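Local coordinates for transcriptional regulator (NtrC family) (Aquifex aeolicus, PDB 3DZD), which probably uses ATP hydrolysis to activate sigma54-dependent transcription, and is captured here in its inactive state with ADP bound, at residues P136-L139 against E140-R143; V183-C187 against A188-Q192; F328-S331 against E332-E336; E285-Y288 against Y289-V293. All coordinates share one frame; numbering follows the deposited sequence.

Contact 1 (P136-L139 against E140-R143); sequences PKIL and EIKR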
loop_
_atom_site.group_PDB
_atom_site.type_symbol
_atom_site.label_atom_id
_atom_site.label_comp_id
_atom_site.label_asym_id
_atom_site.label_seq_id
_atom_site.Cartn_x
_atom_site.Cartn_y
_atom_site.Cartn_z
ATOM N N PRO A 136 -16.890 26.076 -14.926
ATOM C CA PRO A 136 -17.896 25.234 -15.590
ATOM C C PRO A 136 -17.286 24.065 -16.377
ATOM O O PRO A 136 -17.853 22.969 -16.408
ATOM C CB PRO A 136 -18.597 26.211 -16.533
ATOM C CG PRO A 136 -18.470 27.550 -15.836
ATOM C CD PRO A 136 -17.142 27.518 -15.125
ATOM N N LYS A 137 -16.138 24.284 -17.005
ATOM C CA LYS A 137 -15.492 23.188 -17.721
ATOM C C LYS A 137 -15.009 22.092 -16.760
ATOM O O LYS A 137 -15.146 20.902 -17.046
ATOM C CB LYS A 137 -14.364 23.706 -18.610
ATOM C CG LYS A 137 -14.899 24.421 -19.847
ATOM C CD LYS A 137 -13.861 25.297 -20.547
ATOM C CE LYS A 137 -14.276 25.472 -22.017
ATOM N NZ LYS A 137 -13.802 26.738 -22.649
ATOM N N ILE A 138 -14.477 22.498 -15.611
ATOM C CA ILE A 138 -14.042 21.527 -14.617
ATOM C C ILE A 138 -15.206 20.834 -13.923
ATOM O O ILE A 138 -15.154 19.642 -13.680
ATOM C CB ILE A 138 -13.139 22.153 -13.561
ATOM C CG1 ILE A 138 -11.869 22.703 -14.220
ATOM C CG2 ILE A 138 -12.815 21.113 -12.494
ATOM C CD1 ILE A 138 -11.006 21.645 -14.888
ATOM N N LEU A 139 -16.258 21.579 -13.605
ATOM C CA LEU A 139 -17.449 20.976 -13.007
ATOM C C LEU A 139 -18.073 19.937 -13.942
ATOM O O LEU A 139 -18.604 18.922 -13.491
ATOM C CB LEU A 139 -18.472 22.051 -12.623
ATOM C CG LEU A 139 -17.938 23.024 -11.565
ATOM C CD1 LEU A 139 -18.933 24.131 -11.259
ATOM C CD2 LEU A 139 -17.541 22.259 -10.288
ATOM N N GLU A 140 -17.996 20.192 -15.242
ATOM C CA GLU A 140 -18.507 19.265 -16.244
ATOM C C GLU A 140 -17.743 17.934 -16.203
ATOM O O GLU A 140 -18.346 16.866 -16.231
ATOM C CB GLU A 140 -18.413 19.919 -17.623
ATOM C CG GLU A 140 -19.012 19.132 -18.767
ATOM C CD GLU A 140 -18.813 19.835 -20.114
ATOM O OE1 GLU A 140 -17.796 20.563 -20.267
ATOM O OE2 GLU A 140 -19.674 19.666 -21.020
ATOM N N ILE A 141 -16.412 18.015 -16.122
ATOM C CA ILE A 141 -15.553 16.834 -15.962
ATOM C C ILE A 141 -15.901 16.089 -14.661
ATOM O O ILE A 141 -16.038 14.863 -14.648
ATOM C CB ILE A 141 -14.044 17.221 -15.991
ATOM C CG1 ILE A 141 -13.628 17.654 -17.402
ATOM C CG2 ILE A 141 -13.157 16.086 -15.489
ATOM C CD1 ILE A 141 -12.319 18.397 -17.476
ATOM N N LYS A 142 -16.074 16.836 -13.575
ATOM C CA LYS A 142 -16.387 16.226 -12.281
ATOM C C LYS A 142 -17.694 15.434 -12.279
ATOM O O LYS A 142 -17.806 14.426 -11.575
ATOM C CB LYS A 142 -16.404 17.276 -11.172
ATOM C CG LYS A 142 -15.031 17.803 -10.807
ATOM C CD LYS A 142 -15.104 18.802 -9.665
ATOM C CE LYS A 142 -13.719 19.165 -9.173
ATOM N NZ LYS A 142 -13.732 20.431 -8.380
ATOM N N ARG A 143 -18.670 15.883 -13.070
ATOM C CA ARG A 143 -19.935 15.163 -13.223
ATOM C C ARG A 143 -19.793 13.958 -14.149
ATOM O O ARG A 143 -20.531 12.980 -14.036
ATOM C CB ARG A 143 -21.030 16.085 -13.768
ATOM C CG ARG A 143 -21.608 17.042 -12.739
ATOM C CD ARG A 143 -22.765 17.873 -13.304
ATOM N NE ARG A 143 -22.307 19.075 -13.999
ATOM C CZ ARG A 143 -22.256 19.192 -15.322
ATOM N NH1 ARG A 143 -22.642 18.175 -16.089
ATOM N NH2 ARG A 143 -21.826 20.320 -15.876
HETATM O O HOH W 1 -15.495 19.757 -19.497
#
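I138 meets K142 and I141, one turn further on, and this is the buried side of the contact. The CG2 branch of I138, set anti to the backbone N, comes 4.0 Å from CE of K142, so a lysine chain extended beyond CG serves as hydrocarbon here. CD1 of I138 lies 4.4 Å from CD1 of I141, a loose touch, and both isoleucines are buried, I138 resting also on R304 and I141 on L298. Beyond CE the lysine turns polar: NZ donates to G133 O, and the ammonium makes a cation-pi contact with F131. All of this happens in the first two turns of helix 136-149, within the sigma-54 interaction domain of the AAA+ ATPase, and the side chain of I138 is about 6 Å from the bound ADP. The closest approaches are in the backbone, which keeps the spacing of a regular alpha helix: K142 N donates to I138 O at 3.0 Å, with an N-H...O angle of 160°, and the bond from E140 N to P136 O repeats the i to i+4 pattern. The opposite character belongs to K137, E140 and R143, which are exposed. E140 is extended, its CG anti to the backbone N (chi1 -175°), and this carries the carboxylate back along the helix surface towards K137. There a single water donates to E140 OE1 at 2.6 Å and also to K137 O at 2.7 Å, bridging the two groups. R143 bends at chi3, bringing one face of its guanidinium over L139 O, with NE 3.7 Å from that oxygen.

Contact 2 (V183-C187 against A188-Q192); sequences VDLNC and ASIPQ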
loop_
_atom_site.group_PDB
_atom_site.type_symbol
_atom_site.label_atom_id
_atom_site.label_comp_id
_atom_site.label_asym_id
_atom_site.label_seq_id
_atom_site.Cartn_x
_atom_site.Cartn_y
_atom_site.Cartn_z
ATOM N N VAL A 183 -1.984 1.169 -10.811
ATOM C CA VAL A 183 -0.614 1.072 -11.284
ATOM C C VAL A 183 -0.377 2.152 -12.340
ATOM O O VAL A 183 -1.026 2.156 -13.382
ATOM C CB VAL A 183 -0.368 -0.314 -11.907
ATOM C CG1 VAL A 183 1.047 -0.433 -12.432
ATOM C CG2 VAL A 183 -0.654 -1.398 -10.892
ATOM N N ASP A 184 0.524 3.091 -12.085
ATOM C CA ASP A 184 0.818 4.062 -13.130
ATOM C C ASP A 184 2.180 3.835 -13.776
ATOM O O ASP A 184 3.175 3.580 -13.103
ATOM C CB ASP A 184 0.622 5.506 -12.658
ATOM C CG ASP A 184 1.653 5.947 -11.640
ATOM O OD1 ASP A 184 2.614 5.193 -11.385
ATOM O OD2 ASP A 184 1.492 7.065 -11.096
ATOM N N LEU A 185 2.192 3.883 -15.100
ATOM C CA LEU A 185 3.424 3.768 -15.862
ATOM C C LEU A 185 3.641 5.029 -16.694
ATOM O O LEU A 185 2.772 5.430 -17.477
ATOM C CB LEU A 185 3.378 2.544 -16.775
ATOM C CG LEU A 185 4.581 2.416 -17.712
ATOM C CD1 LEU A 185 5.890 2.544 -16.922
ATOM C CD2 LEU A 185 4.547 1.109 -18.486
ATOM N N ASN A 186 4.797 5.654 -16.513
ATOM C CA ASN A 186 5.161 6.820 -17.302
ATOM C C ASN A 186 5.941 6.368 -18.522
ATOM O O ASN A 186 7.018 5.798 -18.398
ATOM C CB ASN A 186 5.996 7.784 -16.468
ATOM C CG ASN A 186 6.156 9.140 -17.125
ATOM O OD1 ASN A 186 6.361 9.240 -18.338
ATOM N ND2 ASN A 186 6.069 10.195 -16.322
ATOM N N CYS A 187 5.395 6.616 -19.703
ATOM C CA CYS A 187 5.957 6.044 -20.916
ATOM C C CYS A 187 7.061 6.904 -21.512
ATOM O O CYS A 187 7.655 6.546 -22.528
ATOM C CB CYS A 187 4.853 5.789 -21.940
ATOM S SG CYS A 187 3.536 4.700 -21.324
ATOM N N ALA A 188 7.335 8.034 -20.870
ATOM C CA ALA A 188 8.385 8.932 -21.332
ATOM C C ALA A 188 9.531 8.971 -20.331
ATOM O O ALA A 188 10.690 8.801 -20.703
ATOM C CB ALA A 188 7.828 10.321 -21.561
ATOM N N SER A 189 9.195 9.190 -19.062
ATOM C CA SER A 189 10.177 9.207 -17.980
ATOM C C SER A 189 11.015 7.933 -17.950
ATOM O O SER A 189 12.032 7.863 -17.260
ATOM C CB SER A 189 9.479 9.389 -16.631
ATOM O OG SER A 189 10.410 9.339 -15.564
ATOM N N ILE A 190 10.572 6.928 -18.699
ATOM C CA ILE A 190 11.259 5.647 -18.788
ATOM C C ILE A 190 12.071 5.567 -20.082
ATOM O O ILE A 190 11.631 6.050 -21.127
ATOM C CB ILE A 190 10.247 4.483 -18.736
ATOM C CG1 ILE A 190 9.517 4.472 -17.392
ATOM C CG2 ILE A 190 10.931 3.152 -18.970
ATOM C CD1 ILE A 190 10.406 4.154 -16.216
ATOM N N PRO A 191 13.272 4.971 -20.007
ATOM C CA PRO A 191 14.141 4.766 -21.171
ATOM C C PRO A 191 13.408 4.113 -22.336
ATOM O O PRO A 191 12.534 3.274 -22.130
ATOM C CB PRO A 191 15.216 3.823 -20.635
ATOM C CG PRO A 191 15.312 4.164 -19.191
ATOM C CD PRO A 191 13.922 4.544 -18.754
ATOM N N GLN A 192 13.782 4.504 -23.550
ATOM C CA GLN A 192 13.131 4.035 -24.768
ATOM C C GLN A 192 12.518 2.647 -24.650
ATOM O O GLN A 192 11.337 2.456 -24.935
ATOM C CB GLN A 192 14.129 4.036 -25.927
ATOM C CG GLN A 192 14.806 5.369 -26.167
ATOM C CD GLN A 192 15.792 5.311 -27.315
ATOM O OE1 GLN A 192 16.215 4.231 -27.731
ATOM N NE2 GLN A 192 16.163 6.474 -27.836
#
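N186 reaches forward over the residues that follow it and grips two backbone amides, those of A188 and S189. Its CB begins the approach against CB of S189, and CG comes closer to the same S189 CB, at 3.4 Å. CG stands anti to the backbone N (chi1 -168°), a setting that carries the amide forward over the turn. At the tip the two branches part company. OD1 accepts from A188 N at 3.0 Å, in the carbonyl plane, and from S189 N at 2.9 Å. The second donor sits above that plane, 66° out of it, so the two N-H groups approach the oxygen from different directions. ND2 meets no polar atom across the contact, but lies 3.5 Å from S189 CB. The bond to the amide two residues on makes this an Asx turn, placed where strand 182-186 ends; that strand is an outermost one of the parallel AAA+ core sheet, and its backbone pairs with strand 225-229. A leucine in place of N186 would probably leave the amides of A188 and S189 without their shared acceptor, setting the turn free to shift. On the other side of the chain the apolar packing is sparse: CD1 of L185 is 4.1 Å from CG1 of I190, the two side chains crossing at about a right angle. L185 also rests on E198 and L199 of helix 195-200, while A188 O accepts from K321 NZ of the second subunit, bringing this turn into the dimer interface.

Contact 3 (F328-S331 against E332-E336); sequences FELS and EETKE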
loop_
_atom_site.group_PDB
_atom_site.type_symbol
_atom_site.label_atom_id
_atom_site.label_comp_id
_atom_site.label_asym_id
_atom_site.label_seq_id
_atom_site.Cartn_x
_atom_site.Cartn_y
_atom_site.Cartn_z
ATOM N N PHE A 328 -0.720 32.728 5.333
ATOM C CA PHE A 328 -1.931 32.035 4.916
ATOM C C PHE A 328 -2.841 32.798 3.964
ATOM O O PHE A 328 -3.804 32.232 3.449
ATOM C CB PHE A 328 -2.709 31.537 6.135
ATOM C CG PHE A 328 -2.072 30.354 6.796
ATOM C CD1 PHE A 328 -2.320 29.075 6.329
ATOM C CD2 PHE A 328 -1.203 30.524 7.862
ATOM C CE1 PHE A 328 -1.733 27.986 6.919
ATOM C CE2 PHE A 328 -0.608 29.434 8.462
ATOM C CZ PHE A 328 -0.874 28.163 7.991
ATOM N N GLU A 329 -2.544 34.066 3.709
ATOM C CA GLU A 329 -3.355 34.801 2.750
ATOM C C GLU A 329 -2.548 35.270 1.552
ATOM O O GLU A 329 -1.382 35.654 1.680
ATOM C CB GLU A 329 -4.063 35.988 3.406
ATOM C CG GLU A 329 -3.123 37.063 3.917
ATOM C CD GLU A 329 -3.825 38.386 4.157
ATOM O OE1 GLU A 329 -4.017 38.754 5.338
ATOM O OE2 GLU A 329 -4.194 39.054 3.165
ATOM N N LEU A 330 -3.183 35.216 0.388
ATOM C CA LEU A 330 -2.645 35.810 -0.822
ATOM C C LEU A 330 -3.086 37.258 -0.885
ATOM O O LEU A 330 -4.274 37.555 -0.745
ATOM C CB LEU A 330 -3.183 35.090 -2.058
ATOM C CG LEU A 330 -2.799 33.633 -2.255
ATOM C CD1 LEU A 330 -3.606 33.013 -3.402
ATOM C CD2 LEU A 330 -1.296 33.531 -2.497
ATOM N N SER A 331 -2.141 38.162 -1.116
ATOM C CA SER A 331 -2.486 39.567 -1.253
ATOM C C SER A 331 -3.364 39.738 -2.477
ATOM O O SER A 331 -3.330 38.918 -3.394
ATOM C CB SER A 331 -1.229 40.427 -1.386
ATOM O OG SER A 331 -0.731 40.415 -2.712
ATOM N N GLU A 332 -4.158 40.800 -2.493
ATOM C CA GLU A 332 -4.966 41.090 -3.665
ATOM C C GLU A 332 -4.061 41.315 -4.865
ATOM O O GLU A 332 -4.396 40.942 -5.991
ATOM C CB GLU A 332 -5.862 42.306 -3.429
ATOM C CG GLU A 332 -7.204 41.951 -2.824
ATOM C CD GLU A 332 -7.935 40.900 -3.642
ATOM O OE1 GLU A 332 -8.092 41.109 -4.867
ATOM O OE2 GLU A 332 -8.344 39.868 -3.064
ATOM N N GLU A 333 -2.908 41.922 -4.611
ATOM C CA GLU A 333 -1.917 42.147 -5.649
ATOM C C GLU A 333 -1.484 40.824 -6.270
ATOM O O GLU A 333 -1.404 40.699 -7.494
ATOM C CB GLU A 333 -0.700 42.880 -5.076
ATOM C CG GLU A 333 -0.850 44.397 -5.019
ATOM C CD GLU A 333 -1.919 44.868 -4.035
ATOM O OE1 GLU A 333 -2.207 44.145 -3.051
ATOM O OE2 GLU A 333 -2.464 45.976 -4.246
ATOM N N THR A 334 -1.202 39.847 -5.408
ATOM C CA THR A 334 -0.790 38.510 -5.832
ATOM C C THR A 334 -1.844 37.852 -6.726
ATOM O O THR A 334 -1.520 37.316 -7.789
ATOM C CB THR A 334 -0.506 37.601 -4.616
ATOM O OG1 THR A 334 0.647 38.086 -3.910
ATOM C CG2 THR A 334 -0.266 36.162 -5.059
ATOM N N LYS A 335 -3.103 37.905 -6.296
ATOM C CA LYS A 335 -4.198 37.337 -7.073
ATOM C C LYS A 335 -4.226 37.908 -8.492
ATOM O O LYS A 335 -4.358 37.158 -9.470
ATOM C CB LYS A 335 -5.535 37.561 -6.372
ATOM C CG LYS A 335 -5.702 36.722 -5.123
ATOM C CD LYS A 335 -6.948 37.119 -4.351
ATOM C CE LYS A 335 -7.058 36.341 -3.050
ATOM N NZ LYS A 335 -8.211 36.802 -2.237
ATOM N N GLU A 336 -4.081 39.227 -8.600
ATOM C CA GLU A 336 -4.032 39.884 -9.900
ATOM C C GLU A 336 -2.877 39.343 -10.731
ATOM O O GLU A 336 -3.042 39.030 -11.915
ATOM C CB GLU A 336 -3.890 41.400 -9.740
ATOM C CG GLU A 336 -4.232 42.196 -11.001
ATOM C CD GLU A 336 -5.736 42.277 -11.261
ATOM O OE1 GLU A 336 -6.509 41.640 -10.507
ATOM O OE2 GLU A 336 -6.147 42.980 -12.216
#
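The S331 carbonyl and the E333 carboxylate are separate flat groups with different partners across the junction, and no ring takes part. The S331 carbonyl receives K335 N at 3.1 Å, the donor tilted only 17° from the carbonyl plane. The E333 carboxylate makes no more than a loose approach, OE1 lying 4.0 Å from S331 OG. A third flat group, the carboxylate of E332, is engaged within the helix itself: K335 NZ forms a salt bridge with OE2 at 3.2 Å, nearly head-on to that C-O bond, and has a second, long and weak ion pair with E313. S331 is the N-cap of helix 332-339 in the AAA+ lid domain: its OG, lying between the backbone N and the carbonyl carbon (chi1 81°), accepts from T334 N at 2.8 Å. The N-H...O angle of 158° shows a fairly straight bond, and it satisfies one of the amides that a helix start otherwise leaves unbonded. T334 OG1 has its own partner in V365 O. Its methyl, CG2, packs 3.8 Å from CD2 of L330, the two side chains crossing at about a right angle, while L330 presses on A312 and L316 of helix 307-322. K335 runs extended, with CE 3.8 Å from L330 O and 4.2 Å from L330 CB. Cutting K335 back to an alanine would probably leave E332 without its charge mate and strip the cover that CE gives near L330 CB.

Contact 4 (E285-Y288 against Y289-V293); sequences EDLY and YRLSV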
loop_
_atom_site.group_PDB
_atom_site.type_symbol
_atom_site.label_atom_id
_atom_site.label_comp_id
_atom_site.label_asym_id
_atom_site.label_seq_id
_atom_site.Cartn_x
_atom_site.Cartn_y
_atom_site.Cartn_z
ATOM N N GLU A 285 -3.431 3.005 -35.255
ATOM C CA GLU A 285 -4.795 3.488 -35.364
ATOM C C GLU A 285 -5.761 2.600 -34.581
ATOM O O GLU A 285 -6.681 3.094 -33.922
ATOM C CB GLU A 285 -5.198 3.542 -36.840
ATOM C CG GLU A 285 -6.543 4.175 -37.120
ATOM C CD GLU A 285 -6.953 4.031 -38.577
ATOM O OE1 GLU A 285 -6.146 3.512 -39.377
ATOM O OE2 GLU A 285 -8.083 4.435 -38.920
ATOM N N ASP A 286 -5.554 1.289 -34.661
ATOM C CA ASP A 286 -6.446 0.339 -34.010
ATOM C C ASP A 286 -6.301 0.418 -32.497
ATOM O O ASP A 286 -7.267 0.234 -31.767
ATOM C CB ASP A 286 -6.199 -1.089 -34.517
ATOM C CG ASP A 286 -4.725 -1.501 -34.458
ATOM O OD1 ASP A 286 -3.886 -0.731 -33.940
ATOM O OD2 ASP A 286 -4.404 -2.609 -34.941
ATOM N N LEU A 287 -5.088 0.708 -32.040
ATOM C CA LEU A 287 -4.795 0.825 -30.624
ATOM C C LEU A 287 -5.433 2.085 -30.072
ATOM O O LEU A 287 -5.905 2.113 -28.937
ATOM C CB LEU A 287 -3.282 0.881 -30.403
ATOM C CG LEU A 287 -2.828 1.328 -29.015
ATOM C CD1 LEU A 287 -3.148 0.257 -27.994
ATOM C CD2 LEU A 287 -1.346 1.645 -29.001
ATOM N N TYR A 288 -5.423 3.141 -30.878
ATOM C CA TYR A 288 -5.983 4.410 -30.465
ATOM C C TYR A 288 -7.457 4.238 -30.155
ATOM O O TYR A 288 -7.917 4.593 -29.070
ATOM C CB TYR A 288 -5.805 5.469 -31.553
ATOM C CG TYR A 288 -6.645 6.702 -31.330
ATOM C CD1 TYR A 288 -6.281 7.653 -30.394
ATOM C CD2 TYR A 288 -7.810 6.909 -32.049
ATOM C CE1 TYR A 288 -7.045 8.785 -30.188
ATOM C CE2 TYR A 288 -8.587 8.039 -31.850
ATOM C CZ TYR A 288 -8.201 8.970 -30.916
ATOM O OH TYR A 288 -8.976 10.095 -30.708
ATOM N N TYR A 289 -8.201 3.686 -31.107
ATOM C CA TYR A 289 -9.630 3.473 -30.903
ATOM C C TYR A 289 -9.919 2.502 -29.754
ATOM O O TYR A 289 -10.936 2.631 -29.079
ATOM C CB TYR A 289 -10.322 3.068 -32.209
ATOM C CG TYR A 289 -10.339 4.215 -33.199
ATOM C CD1 TYR A 289 -11.068 5.368 -32.936
ATOM C CD2 TYR A 289 -9.596 4.167 -34.372
ATOM C CE1 TYR A 289 -11.075 6.433 -33.818
ATOM C CE2 TYR A 289 -9.598 5.232 -35.268
ATOM C CZ TYR A 289 -10.344 6.362 -34.983
ATOM O OH TYR A 289 -10.361 7.428 -35.859
ATOM N N ARG A 290 -9.014 1.558 -29.516
ATOM C CA ARG A 290 -9.144 0.662 -28.375
ATOM C C ARG A 290 -9.063 1.437 -27.062
ATOM O O ARG A 290 -9.804 1.145 -26.125
ATOM C CB ARG A 290 -8.048 -0.401 -28.390
ATOM C CG ARG A 290 -8.281 -1.519 -29.375
ATOM C CD ARG A 290 -8.751 -2.777 -28.682
ATOM N NE ARG A 290 -9.152 -3.804 -29.639
ATOM C CZ ARG A 290 -9.811 -4.907 -29.303
ATOM N NH1 ARG A 290 -10.139 -5.122 -28.032
ATOM N NH2 ARG A 290 -10.145 -5.787 -30.235
ATOM N N LEU A 291 -8.168 2.426 -27.009
ATOM C CA LEU A 291 -7.853 3.137 -25.773
ATOM C C LEU A 291 -8.772 4.309 -25.484
ATOM O O LEU A 291 -8.721 4.881 -24.393
ATOM C CB LEU A 291 -6.433 3.681 -25.836
ATOM C CG LEU A 291 -5.282 2.693 -25.729
ATOM C CD1 LEU A 291 -3.970 3.409 -25.994
ATOM C CD2 LEU A 291 -5.278 2.064 -24.357
ATOM N N SER A 292 -9.592 4.681 -26.461
ATOM C CA SER A 292 -10.363 5.914 -26.367
ATOM C C SER A 292 -11.873 5.737 -26.564
ATOM O O SER A 292 -12.540 6.633 -27.074
ATOM C CB SER A 292 -9.830 6.934 -27.368
ATOM O OG SER A 292 -9.973 6.446 -28.685
ATOM N N VAL A 293 -12.397 4.586 -26.150
ATOM C CA VAL A 293 -13.833 4.341 -26.122
ATOM C C VAL A 293 -14.560 5.460 -25.372
ATOM O O VAL A 293 -15.641 5.876 -25.772
ATOM C CB VAL A 293 -14.143 2.973 -25.471
ATOM C CG1 VAL A 293 -15.631 2.761 -25.352
ATOM C CG2 VAL A 293 -13.515 1.853 -26.285
#
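Y288 and Y289, neighbours midway along the short helix 285-291, form a T-shaped pair. The edge of Y288 points at the face of Y289, with ring planes at 74° and centroids 4.9 Å apart. CD2 of Y288 lies 3.6 Å above the Y289 ring plane, over its centre, while CE1 of Y289 sits in the plane of the Y288 ring, at its edge. Differing first torsions set the two rings nearly perpendicular: Y288 has CG anti to its backbone N (chi1 166°), whereas in Y289 the ring carbon stands anti to the carbonyl carbon. Y289 leans back along the helix, where E285, one turn earlier, places CG 3.7 Å from CE2 of the ring. Y288 lies buried against L274 and I278 of helix 274-279. On a different flank L287 and L291 pack as an i to i+4 apolar pair, CD1 to CD1 at 3.8 Å; L287 leans on Q239 and L246 of helix 236-248, L291 on V266 and S268 of strand 265-270, so this flank joins the helix to both elements of the AAA+ core. Backbone bonds at 3.3 Å from Y289 N to E285 O and at 3.0 Å from L291 N to L287 O keep the spacing regular until the last turn. There Y288 O also receives a weak bond from L291 N. S292 OG donates to Y288 O at 2.8 Å, 43° out of the carbonyl plane, and the same OG lies over the centre of one face of the Y288 ring.

How the contacts relate
Contacts 1, 2 and 4 all lie in the sigma-54 interaction domain, contact 3 in the lid. None is wholly core: contacts 1, 3 and 4 set buried residues against exposed ones, and contact 2 mixes buried with partly exposed residues. Contacts 1 and 4 run along helices, but contact 4 includes an aromatic pair, whereas contact 1 mixes aliphatic packing with a water bridge. Contacts 2 and 3 mark the end of a strand and the start of a helix, a side-chain oxygen accepting two backbone amides in contact 2 and one in contact 3. Contacts 2 and 4 are closest, nearest atoms about 9 Å apart; contacts 3 and 4 are farthest, centres about 44 Å apart.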